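Local coordinates for protein homoserine kinase (Listeria monocytogenes, PDB 3HUL) that probably catalyses the ATP-dependent phosphorylation of L-homoserine to O-phospho-L-homoserine in threonine biosynthesis, as a member of the GHMP kinase family, at residues 87-92 / 119-124; 96-101 / 284-289; 8-13 / 127-132; 191-196 / 207-212. All coordinates share one frame; numbering follows the deposited sequence.

Interaction 1: 87-92 / 119-124; sequences GSSSAA and EIEGHP. With SO4 (sulfate ion), chain C.
Ser89 and Ser90, in the first turn of helix 88-103, meet the carboxylate of Glu121 from the end of helix 110-121. The one hydrogen bond between the segments is weak: Ser89 OG to Glu121 OE1, 3.3 Å. Glu121 reaches it with a bent chain, its chi2 of -82° folding the carboxylate toward the serines. The other contacts are van der Waals. Glu121 OE1 lies 3.2 Å from Ser90 CA and 3.4 Å from Ser90 CB, so it rests against the helix backbone; Ser90 N is near but badly angled for bonding. Val127 of helix 127-132 touches both Ser90 and Glu121. A sulfate, probably from the crystallisation liquor, makes the strongest polar contacts. Gly87 N donates to sulfate O1 at 2.9 Å. Ser88 N donates to sulfate O4 at 2.8 Å, and Gly85 N supplies a third backbone bond. Sulfate O3 leans on Ser89 CB at 3.4 Å, and Gly87, at the N-cap, has the positive phi (72°) that suits glycine. Peptide N-H groups and the start of a helix thus receive the anion. This is consistent with the glycine-rich phosphate-binding loop of GHMP kinases and with the predicted ATP site, the sulfate probably mimicking a nucleotide phosphate, with the Glu121 carboxylate bordering the same helix turn.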
loop_
_atom_site.group_PDB
_atom_site.type_symbol
_atom_site.label_atom_id
_atom_site.label_comp_id
_atom_site.label_asym_id
_atom_site.label_seq_id
_atom_site.Cartn_x
_atom_site.Cartn_y
_atom_site.Cartn_z
ATOM N N GLY A 87 4.354 -14.558 -23.337
ATOM C CA GLY A 87 2.925 -14.677 -23.230
ATOM C C GLY A 87 2.195 -14.423 -24.538
ATOM O O GLY A 87 1.116 -13.823 -24.543
ATOM N N SER A 88 2.790 -14.891 -25.637
ATOM C CA SER A 88 2.173 -14.854 -26.955
ATOM C C SER A 88 0.962 -15.764 -26.983
ATOM O O SER A 88 -0.152 -15.372 -27.370
ATOM C CB SER A 88 3.179 -15.345 -28.014
ATOM O OG SER A 88 2.663 -15.120 -29.317
ATOM N N SER A 89 1.186 -17.002 -26.571
ATOM C CA SER A 89 0.108 -17.960 -26.494
ATOM C C SER A 89 -1.037 -17.422 -25.625
ATOM O O SER A 89 -2.231 -17.508 -25.985
ATOM C CB SER A 89 0.655 -19.271 -25.949
ATOM O OG SER A 89 -0.408 -20.108 -25.522
ATOM N N SER A 90 -0.688 -16.848 -24.484
ATOM C CA SER A 90 -1.728 -16.446 -23.538
ATOM C C SER A 90 -2.469 -15.208 -24.042
ATOM O O SER A 90 -3.652 -15.052 -23.780
ATOM C CB SER A 90 -1.142 -16.228 -22.133
ATOM O OG SER A 90 -1.132 -14.838 -21.773
ATOM N N ALA A 91 -1.775 -14.337 -24.768
ATOM C CA ALA A 91 -2.430 -13.173 -25.372
ATOM C C ALA A 91 -3.486 -13.587 -26.422
ATOM O O ALA A 91 -4.570 -12.949 -26.510
ATOM C CB ALA A 91 -1.419 -12.210 -25.982
ATOM N N ALA A 92 -3.186 -14.661 -27.171
ATOM C CA ALA A 92 -4.103 -15.169 -28.194
ATOM C C ALA A 92 -5.361 -15.749 -27.554
ATOM O O ALA A 92 -6.480 -15.470 -28.015
ATOM C CB ALA A 92 -3.391 -16.191 -29.163
ATOM N N GLU A 119 -8.229 -21.572 -16.819
ATOM C CA GLU A 119 -8.717 -22.937 -17.074
ATOM C C GLU A 119 -8.185 -23.472 -18.410
ATOM O O GLU A 119 -7.763 -24.622 -18.496
ATOM C CB GLU A 119 -10.243 -22.926 -17.041
ATOM C CG GLU A 119 -10.939 -24.275 -17.027
ATOM C CD GLU A 119 -12.465 -24.124 -16.838
ATOM O OE1 GLU A 119 -12.905 -23.452 -15.858
ATOM O OE2 GLU A 119 -13.221 -24.674 -17.677
ATOM N N ILE A 120 -8.187 -22.633 -19.445
ATOM C CA ILE A 120 -7.639 -23.028 -20.746
ATOM C C ILE A 120 -6.136 -23.249 -20.681
ATOM O O ILE A 120 -5.624 -24.252 -21.204
ATOM C CB ILE A 120 -7.930 -21.993 -21.858
ATOM C CG1 ILE A 120 -9.438 -21.935 -22.153
ATOM C CG2 ILE A 120 -7.150 -22.338 -23.121
ATOM C CD1 ILE A 120 -9.822 -20.820 -23.139
ATOM N N GLU A 121 -5.419 -22.309 -20.060
ATOM C CA GLU A 121 -3.960 -22.393 -20.059
ATOM C C GLU A 121 -3.367 -23.335 -19.008
ATOM O O GLU A 121 -2.236 -23.807 -19.175
ATOM C CB GLU A 121 -3.339 -21.006 -19.948
ATOM C CG GLU A 121 -3.609 -20.109 -21.171
ATOM C CD GLU A 121 -2.657 -20.367 -22.330
ATOM O OE1 GLU A 121 -1.770 -19.535 -22.531
ATOM O OE2 GLU A 121 -2.795 -21.389 -23.054
ATOM N N GLY A 122 -4.125 -23.607 -17.942
ATOM C CA GLY A 122 -3.665 -24.471 -16.868
ATOM C C GLY A 122 -2.927 -23.730 -15.756
ATOM O O GLY A 122 -2.560 -24.336 -14.746
ATOM N N HIS A 123 -2.712 -22.422 -15.949
ATOM C CA HIS A 123 -2.088 -21.543 -14.934
ATOM C C HIS A 123 -2.515 -20.076 -15.129
ATOM O O HIS A 123 -2.832 -19.662 -16.244
ATOM C CB HIS A 123 -0.556 -21.677 -14.952
ATOM C CG HIS A 123 0.064 -21.398 -16.286
ATOM N ND1 HIS A 123 0.844 -20.282 -16.526
ATOM C CD2 HIS A 123 0.053 -22.103 -17.441
ATOM C CE1 HIS A 123 1.262 -20.299 -17.781
ATOM N NE2 HIS A 123 0.792 -21.393 -18.359
ATOM N N PRO A 124 -2.509 -19.285 -14.045
ATOM C CA PRO A 124 -3.104 -17.972 -14.140
ATOM C C PRO A 124 -2.124 -16.827 -14.436
ATOM O O PRO A 124 -2.574 -15.710 -14.666
ATOM C CB PRO A 124 -3.731 -17.793 -12.754
ATOM C CG PRO A 124 -2.906 -18.636 -11.827
ATOM C CD PRO A 124 -2.070 -19.577 -12.664
HETATM S S SO4 C . 4.921 -17.959 -24.696
HETATM O O1 SO4 C . 4.838 -17.449 -23.314
HETATM O O2 SO4 C . 6.211 -18.626 -24.781
HETATM O O3 SO4 C . 3.853 -18.923 -24.998
HETATM O O4 SO4 C . 4.824 -16.876 -25.645
#

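Interaction 2: 96-101 / 284-289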
loop_
_atom_site.group_PDB
_atom_site.type_symbol
_atom_site.label_atom_id
_atom_site.label_comp_id
_atom_site.label_asym_id
_atom_site.label_seq_id
_atom_site.Cartn_x
_atom_site.Cartn_y
_atom_site.Cartn_z
ATOM N N GLY A 96 -9.176 -14.316 -27.987
ATOM C CA GLY A 96 -10.310 -15.138 -28.382
ATOM C C GLY A 96 -11.465 -15.005 -27.430
ATOM O O GLY A 96 -12.627 -14.981 -27.837
ATOM N N ILE A 97 -11.153 -14.916 -26.145
ATOM C CA ILE A 97 -12.174 -14.655 -25.152
ATOM C C ILE A 97 -12.860 -13.302 -25.409
ATOM O O ILE A 97 -14.091 -13.200 -25.347
ATOM C CB ILE A 97 -11.584 -14.728 -23.758
ATOM C CG1 ILE A 97 -11.174 -16.177 -23.458
ATOM C CG2 ILE A 97 -12.570 -14.233 -22.706
ATOM C CD1 ILE A 97 -10.222 -16.307 -22.238
ATOM N N GLU A 98 -12.069 -12.279 -25.723
ATOM C CA GLU A 98 -12.619 -10.933 -25.954
ATOM C C GLU A 98 -13.462 -10.926 -27.230
ATOM O O GLU A 98 -14.513 -10.285 -27.285
ATOM C CB GLU A 98 -11.498 -9.907 -26.077
ATOM C CG GLU A 98 -10.737 -9.691 -24.780
ATOM C CD GLU A 98 -11.443 -8.731 -23.850
ATOM O OE1 GLU A 98 -12.669 -8.828 -23.651
ATOM O OE2 GLU A 98 -10.759 -7.852 -23.311
ATOM N N LEU A 99 -12.991 -11.639 -28.253
ATOM C CA LEU A 99 -13.770 -11.800 -29.486
ATOM C C LEU A 99 -15.170 -12.382 -29.214
ATOM O O LEU A 99 -16.178 -11.784 -29.589
ATOM C CB LEU A 99 -13.000 -12.647 -30.500
ATOM C CG LEU A 99 -13.526 -12.736 -31.928
ATOM C CD1 LEU A 99 -13.329 -11.429 -32.680
ATOM C CD2 LEU A 99 -12.802 -13.879 -32.639
ATOM N N ALA A 100 -15.225 -13.512 -28.521
ATOM C CA ALA A 100 -16.480 -14.186 -28.261
ATOM C C ALA A 100 -17.376 -13.333 -27.380
ATOM O O ALA A 100 -18.606 -13.243 -27.596
ATOM C CB ALA A 100 -16.228 -15.531 -27.594
ATOM N N ASN A 101 -16.762 -12.755 -26.346
ATOM C CA ASN A 101 -17.477 -11.931 -25.413
ATOM C C ASN A 101 -18.111 -10.754 -26.130
ATOM O O ASN A 101 -19.233 -10.355 -25.809
ATOM C CB ASN A 101 -16.552 -11.417 -24.306
ATOM C CG ASN A 101 -17.285 -10.537 -23.315
ATOM O OD1 ASN A 101 -18.155 -10.999 -22.579
ATOM N ND2 ASN A 101 -16.954 -9.253 -23.315
ATOM N N SER A 284 -2.649 -1.341 -18.376
ATOM C CA SER A 284 -4.003 -1.702 -18.810
ATOM C C SER A 284 -4.037 -3.129 -19.306
ATOM O O SER A 284 -3.159 -3.554 -20.045
ATOM C CB SER A 284 -4.455 -0.801 -19.954
ATOM O OG SER A 284 -4.211 0.563 -19.652
ATOM N N GLY A 285 -5.058 -3.874 -18.923
ATOM C CA GLY A 285 -5.217 -5.189 -19.477
ATOM C C GLY A 285 -5.866 -5.111 -20.853
ATOM O O GLY A 285 -6.003 -4.033 -21.434
ATOM N N ALA A 286 -6.268 -6.273 -21.358
ATOM C CA ALA A 286 -6.912 -6.396 -22.652
ATOM C C ALA A 286 -8.036 -5.367 -22.828
ATOM O O ALA A 286 -8.870 -5.184 -21.942
ATOM C CB ALA A 286 -7.446 -7.805 -22.811
ATOM N N GLU A 287 -8.033 -4.685 -23.972
ATOM C CA GLU A 287 -9.060 -3.689 -24.288
ATOM C C GLU A 287 -9.768 -4.035 -25.600
ATOM O O GLU A 287 -9.145 -4.520 -26.562
ATOM C CB GLU A 287 -8.470 -2.279 -24.463
ATOM C CG GLU A 287 -7.489 -1.749 -23.424
ATOM C CD GLU A 287 -6.481 -0.786 -24.072
ATOM O OE1 GLU A 287 -6.916 0.185 -24.736
ATOM O OE2 GLU A 287 -5.253 -1.015 -23.948
ATOM N N VAL A 288 -11.062 -3.744 -25.620
ATOM C CA VAL A 288 -11.896 -3.782 -26.813
ATOM C C VAL A 288 -12.405 -2.365 -27.029
ATOM O O VAL A 288 -12.983 -1.775 -26.124
ATOM C CB VAL A 288 -13.073 -4.759 -26.656
ATOM C CG1 VAL A 288 -13.996 -4.713 -27.887
ATOM C CG2 VAL A 288 -12.545 -6.179 -26.431
ATOM N N PHE A 289 -12.174 -1.830 -28.222
ATOM C CA PHE A 289 -12.454 -0.427 -28.533
ATOM C C PHE A 289 -12.626 -0.202 -30.040
ATOM O O PHE A 289 -12.179 -1.009 -30.862
ATOM C CB PHE A 289 -11.323 0.481 -28.022
ATOM C CG PHE A 289 -9.958 0.121 -28.569
ATOM C CD1 PHE A 289 -9.446 0.774 -29.691
ATOM C CD2 PHE A 289 -9.185 -0.873 -27.963
ATOM C CE1 PHE A 289 -8.183 0.445 -30.210
ATOM C CE2 PHE A 289 -7.921 -1.218 -28.476
ATOM C CZ PHE A 289 -7.422 -0.552 -29.604
#
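Glu98 and Val288 are the closest backbone positions, their CA atoms 7.2 Å apart where helix 88-103 passes strand 287-290, which pairs antiparallel with strand 3-12. The backbone of Ala286, just before the strand, bonds to Ala130, and its CB points toward the helix. One side chain, Glu98, carries the helix side of the contact. Its chain bends at chi2 (-82°), and the carboxylate is laid along the strand's start: OE2 stands 3.4 Å from Ala286 CB and 3.5 Å from Ala286 O. Val288 slides past in the opposite direction, its CG2 branch packed against Glu98 CB at 3.9 Å and against the carboxylate carbon CD at 3.8 Å. Ile5 of strand 3-12 also touches Glu98. Between the segments there is no hydrogen bond; the glutamate's charge is met by Lys113 of helix 110-121, in a salt bridge through OE1. One carboxylate oxygen is therefore paired with a cation while the other lies near the Ala286 methyl and carbonyl in a buried setting. The lysine probably keeps the acid ionised, which the nearby carbonyl alone would tend to oppose.

Interaction 3: 8-13 / 127-132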
loop_
_atom_site.group_PDB
_atom_site.type_symbol
_atom_site.label_atom_id
_atom_site.label_comp_id
_atom_site.label_asym_id
_atom_site.label_seq_id
_atom_site.Cartn_x
_atom_site.Cartn_y
_atom_site.Cartn_z
ATOM N N PRO A 8 -1.993 -7.298 -24.160
ATOM C CA PRO A 8 -0.565 -7.179 -23.951
ATOM C C PRO A 8 0.196 -8.498 -23.685
ATOM O O PRO A 8 -0.386 -9.495 -23.228
ATOM C CB PRO A 8 -0.472 -6.268 -22.723
ATOM C CG PRO A 8 -1.666 -6.592 -21.915
ATOM C CD PRO A 8 -2.754 -6.984 -22.931
ATOM N N ALA A 9 1.497 -8.469 -23.990
ATOM C CA ALA A 9 2.446 -9.478 -23.596
ATOM C C ALA A 9 2.562 -9.505 -22.077
ATOM O O ALA A 9 2.248 -8.516 -21.402
ATOM C CB ALA A 9 3.789 -9.163 -24.205
ATOM N N THR A 10 3.014 -10.634 -21.547
ATOM C CA THR A 10 3.165 -10.838 -20.104
ATOM C C THR A 10 4.359 -11.720 -19.847
ATOM O O THR A 10 4.680 -12.611 -20.647
ATOM C CB THR A 10 1.932 -11.575 -19.484
ATOM O OG1 THR A 10 1.659 -12.738 -20.266
ATOM C CG2 THR A 10 0.691 -10.694 -19.458
ATOM N N THR A 11 5.024 -11.484 -18.723
ATOM C CA THR A 11 6.095 -12.363 -18.275
ATOM C C THR A 11 5.650 -12.980 -16.974
ATOM O O THR A 11 5.295 -12.270 -16.032
ATOM C CB THR A 11 7.451 -11.635 -18.089
ATOM O OG1 THR A 11 8.421 -12.577 -17.625
ATOM C CG2 THR A 11 7.374 -10.485 -17.082
ATOM N N ALA A 12 5.649 -14.305 -16.939
ATOM C CA ALA A 12 5.096 -15.038 -15.823
ATOM C C ALA A 12 6.220 -15.720 -15.050
ATOM O O ALA A 12 7.374 -15.668 -15.465
ATOM C CB ALA A 12 4.086 -16.055 -16.332
ATOM N N ASN A 13 5.875 -16.338 -13.921
ATOM C CA ASN A 13 6.828 -17.126 -13.155
ATOM C C ASN A 13 7.925 -16.186 -12.651
ATOM O O ASN A 13 9.110 -16.523 -12.677
ATOM C CB ASN A 13 7.384 -18.281 -14.033
ATOM C CG ASN A 13 8.273 -19.258 -13.256
ATOM O OD1 ASN A 13 9.182 -19.887 -13.823
ATOM N ND2 ASN A 13 8.021 -19.389 -11.960
ATOM N N VAL A 127 -2.210 -15.067 -18.054
ATOM C CA VAL A 127 -3.552 -14.596 -18.413
ATOM C C VAL A 127 -4.176 -13.547 -17.484
ATOM O O VAL A 127 -4.881 -12.655 -17.946
ATOM C CB VAL A 127 -4.571 -15.772 -18.688
ATOM C CG1 VAL A 127 -4.133 -16.605 -19.913
ATOM C CG2 VAL A 127 -4.803 -16.654 -17.456
ATOM N N ALA A 128 -3.926 -13.635 -16.184
ATOM C CA ALA A 128 -4.502 -12.649 -15.282
ATOM C C ALA A 128 -3.917 -11.239 -15.580
ATOM O O ALA A 128 -4.676 -10.303 -15.806
ATOM C CB ALA A 128 -4.306 -13.065 -13.800
ATOM N N PRO A 129 -2.573 -11.096 -15.628
ATOM C CA PRO A 129 -2.061 -9.769 -16.030
ATOM C C PRO A 129 -2.433 -9.370 -17.483
ATOM O O PRO A 129 -2.568 -8.179 -17.760
ATOM C CB PRO A 129 -0.532 -9.877 -15.832
ATOM C CG PRO A 129 -0.233 -11.293 -15.618
ATOM C CD PRO A 129 -1.494 -12.027 -15.241
ATOM N N ALA A 130 -2.627 -10.337 -18.392
ATOM C CA ALA A 130 -3.086 -9.995 -19.744
ATOM C C ALA A 130 -4.476 -9.359 -19.699
ATOM O O ALA A 130 -4.756 -8.414 -20.425
ATOM C CB ALA A 130 -3.068 -11.229 -20.683
ATOM N N VAL A 131 -5.334 -9.855 -18.820
ATOM C CA VAL A 131 -6.651 -9.248 -18.634
ATOM C C VAL A 131 -6.621 -8.002 -17.740
ATOM O O VAL A 131 -7.278 -7.030 -18.029
ATOM C CB VAL A 131 -7.641 -10.259 -18.036
ATOM C CG1 VAL A 131 -9.028 -9.593 -17.782
ATOM C CG2 VAL A 131 -7.784 -11.449 -18.955
ATOM N N LEU A 132 -5.853 -8.024 -16.655
ATOM C CA LEU A 132 -6.027 -7.027 -15.578
ATOM C C LEU A 132 -5.029 -5.901 -15.675
ATOM O O LEU A 132 -5.265 -4.801 -15.181
ATOM C CB LEU A 132 -5.903 -7.709 -14.238
ATOM C CG LEU A 132 -6.931 -8.841 -14.106
ATOM C CD1 LEU A 132 -6.691 -9.526 -12.806
ATOM C CD2 LEU A 132 -8.387 -8.290 -14.216
#
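Thr10 on strand 8-12 presses its methyl group into the first turn of helix 127-132, and this is the tight part of the contact. Thr10 CG2 lies 3.5 Å from Ala130 N, 3.9 Å from Pro129 CB and 4.0 Å from Ala130 CB, so one methyl rests against both the proline ring and the alanine. A chi1 of 50° sets OG1 between the backbone N and carbonyl carbon and turns CG2 to the helix, while OG1 bonds to Asn126 ND2, just before that helix. Two strand residues earlier, the Pro8 ring lends its CD, 3.5 Å from Ala130 O. The axes of strand 8-12 and helix 127-132 run at 145°, and toward Ala12 the contact opens, that side chain coming no nearer than 6.5 Å. There the chain turns to other partners, as the partly exposed Asn13 meets Phe18 and, weakly through its backbone N, Asp125. No hydrogen bond joins the two segments; buried van der Waals packing, partly against the helix backbone, does the work. The helix is wedged among neighbours: Val114 of helix 110-121 touches Ala128 and Val131, Val94 of helix 88-103 touches Ala130 and Val131, and Val136 of strand 135-141 backs Pro129. Strand 3-12 lies in the mixed sheet, paired antiparallel with 21-25, 27-36 and 287-290.

Interaction 4: 191-196 / 207-212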
loop_
_atom_site.group_PDB
_atom_site.type_symbol
_atom_site.label_atom_id
_atom_site.label_comp_id
_atom_site.label_asym_id
_atom_site.label_seq_id
_atom_site.Cartn_x
_atom_site.Cartn_y
_atom_site.Cartn_z
ATOM N N ALA A 191 9.446 -16.182 -2.522
ATOM C CA ALA A 191 8.448 -15.447 -3.282
ATOM C C ALA A 191 7.703 -14.465 -2.341
ATOM O O ALA A 191 7.458 -13.325 -2.704
ATOM C CB ALA A 191 7.485 -16.417 -3.949
ATOM N N ASN A 192 7.360 -14.922 -1.141
ATOM C CA ASN A 192 6.724 -14.065 -0.117
ATOM C C ASN A 192 7.549 -12.800 0.117
ATOM O O ASN A 192 7.020 -11.697 0.087
ATOM C CB ASN A 192 6.601 -14.784 1.219
ATOM C CG ASN A 192 5.694 -15.977 1.177
ATOM O OD1 ASN A 192 4.973 -16.209 0.202
ATOM N ND2 ASN A 192 5.682 -16.736 2.279
ATOM N N VAL A 193 8.848 -12.973 0.342
ATOM C CA VAL A 193 9.750 -11.849 0.562
ATOM C C VAL A 193 9.828 -10.928 -0.669
ATOM O O VAL A 193 9.762 -9.699 -0.543
ATOM C CB VAL A 193 11.162 -12.330 1.022
ATOM C CG1 VAL A 193 12.150 -11.147 1.064
ATOM C CG2 VAL A 193 11.064 -12.953 2.405
ATOM N N MET A 194 9.912 -11.524 -1.858
ATOM C CA MET A 194 9.943 -10.775 -3.120
ATOM C C MET A 194 8.713 -9.884 -3.186
ATOM O O MET A 194 8.837 -8.681 -3.428
ATOM C CB MET A 194 9.960 -11.715 -4.322
ATOM C CG MET A 194 9.931 -11.018 -5.702
ATOM S SD MET A 194 9.820 -12.136 -7.145
ATOM C CE MET A 194 8.095 -12.607 -7.121
ATOM N N ILE A 195 7.529 -10.462 -2.966
ATOM C CA ILE A 195 6.287 -9.685 -2.993
ATOM C C ILE A 195 6.298 -8.568 -1.924
ATOM O O ILE A 195 6.026 -7.411 -2.212
ATOM C CB ILE A 195 5.034 -10.600 -2.801
ATOM C CG1 ILE A 195 4.844 -11.542 -3.997
ATOM C CG2 ILE A 195 3.803 -9.782 -2.566
ATOM C CD1 ILE A 195 4.063 -12.835 -3.645
ATOM N N ALA A 196 6.636 -8.911 -0.690
ATOM C CA ALA A 196 6.691 -7.906 0.366
ATOM C C ALA A 196 7.694 -6.769 0.050
ATOM O O ALA A 196 7.441 -5.602 0.351
ATOM C CB ALA A 196 7.040 -8.556 1.681
ATOM N N GLY A 207 14.844 -7.924 -6.492
ATOM C CA GLY A 207 15.573 -8.435 -7.653
ATOM C C GLY A 207 16.438 -9.605 -7.263
ATOM O O GLY A 207 16.569 -10.569 -8.013
ATOM N N GLU A 208 17.018 -9.499 -6.076
ATOM C CA GLU A 208 17.769 -10.569 -5.439
ATOM C C GLU A 208 16.937 -11.847 -5.222
ATOM O O GLU A 208 17.422 -12.969 -5.461
ATOM C CB GLU A 208 18.297 -10.041 -4.109
ATOM C CG GLU A 208 19.351 -10.904 -3.420
ATOM C CD GLU A 208 20.149 -10.107 -2.379
ATOM O OE1 GLU A 208 19.836 -8.899 -2.161
ATOM O OE2 GLU A 208 21.091 -10.690 -1.781
ATOM N N MET A 209 15.696 -11.694 -4.757
ATOM C CA MET A 209 14.811 -12.856 -4.583
ATOM C C MET A 209 14.391 -13.400 -5.958
ATOM O O MET A 209 14.340 -14.589 -6.181
ATOM C CB MET A 209 13.565 -12.495 -3.733
ATOM C CG MET A 209 13.873 -11.989 -2.280
ATOM S SD MET A 209 14.696 -13.187 -1.181
ATOM C CE MET A 209 16.407 -12.761 -1.371
ATOM N N MET A 210 14.097 -12.494 -6.873
ATOM C CA MET A 210 13.611 -12.840 -8.178
ATOM C C MET A 210 14.610 -13.742 -8.953
ATOM O O MET A 210 14.185 -14.564 -9.759
ATOM C CB MET A 210 13.307 -11.551 -8.934
ATOM C CG MET A 210 12.547 -11.703 -10.221
ATOM S SD MET A 210 12.406 -10.113 -11.117
ATOM C CE MET A 210 12.050 -8.989 -9.807
ATOM N N GLU A 211 15.909 -13.604 -8.682
ATOM C CA GLU A 211 16.956 -14.384 -9.380
ATOM C C GLU A 211 17.132 -15.828 -8.894
ATOM O O GLU A 211 17.768 -16.624 -9.571
ATOM C CB GLU A 211 18.309 -13.657 -9.351
ATOM C CG GLU A 211 18.330 -12.428 -10.248
ATOM C CD GLU A 211 19.702 -11.816 -10.447
ATOM O OE1 GLU A 211 20.556 -11.840 -9.526
ATOM O OE2 GLU A 211 19.918 -11.280 -11.543
ATOM N N ARG A 212 16.575 -16.173 -7.733
ATOM C CA ARG A 212 16.624 -17.561 -7.257
ATOM C C ARG A 212 15.518 -18.436 -7.893
ATOM O O ARG A 212 14.365 -18.007 -8.032
ATOM C CB ARG A 212 16.589 -17.584 -5.732
ATOM C CG ARG A 212 17.496 -16.530 -5.123
ATOM C CD ARG A 212 18.339 -17.051 -3.990
ATOM N NE ARG A 212 19.167 -15.980 -3.421
ATOM C CZ ARG A 212 20.177 -16.165 -2.571
ATOM N NH1 ARG A 212 20.514 -17.389 -2.166
ATOM N NH2 ARG A 212 20.856 -15.118 -2.122
#
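Met194 and Met209 bring helices 181-198 and 203-210 together, their CA atoms only 5.5 Å apart and the two short segments running in largely opposing directions. At this closest point the first carbons of both side chains touch, Met194 CB to Met209 CB at 3.7 Å, before the chains part to either flank. Met209 sets CG anti to its carbonyl carbon and bends at chi2 (-63°), which carries CG and SD alongside Val193: CG lies 3.9 Å from Val193 CG1 and SD lies 4.0 Å from the same methyl. Met194 takes the other course. Its chain is extended through chi2, bends only at chi3, and puts SD across the start of Met210, 4.0 Å from Met210 CB and equally far from Met210 CA. Met194 and Met209 thus send their thioethers to opposite flanks. All four touching residues are buried and the contact is wholly apolar. Beyond it, Met210 meets Cys243 of strand 241-244 and Met194 meets Cys21 of strand 21-25, while Asn192 faces a third subunit, with ND2 bonded to Ser20 OG of that chain. The arrangement is a helical hairpin: two consecutive helices joined by a short connection and packed through three methionines and a valine. It belongs to the GHMP kinase C-terminal family region, lies apart from the predicted ATP site, and helix 181-198 takes part in a subunit interface.

How the interactions relate
Interactions 1, 2 and 3 cluster around helix 88-103 and the sheet of strand 3-12: the helix serves both 1 and 2, and interactions 2 and 3 reach the same sheet through neighbouring strands and meet at their edges. Interactions 1 and 3 touch, helices 110-121 and 127-132 following each other in the chain. Interaction 3 is the buried centre, packed by van der Waals contact and without hydrogen bonds between its segments. Interaction 1 is polar and partly open where it receives the sulfate, and interaction 2 joins aliphatic packing to a carboxylate paired outside it. Interaction 4, also buried but wholly apolar, stands about 24 Å from interaction 1 between centres, in the C-terminal family region.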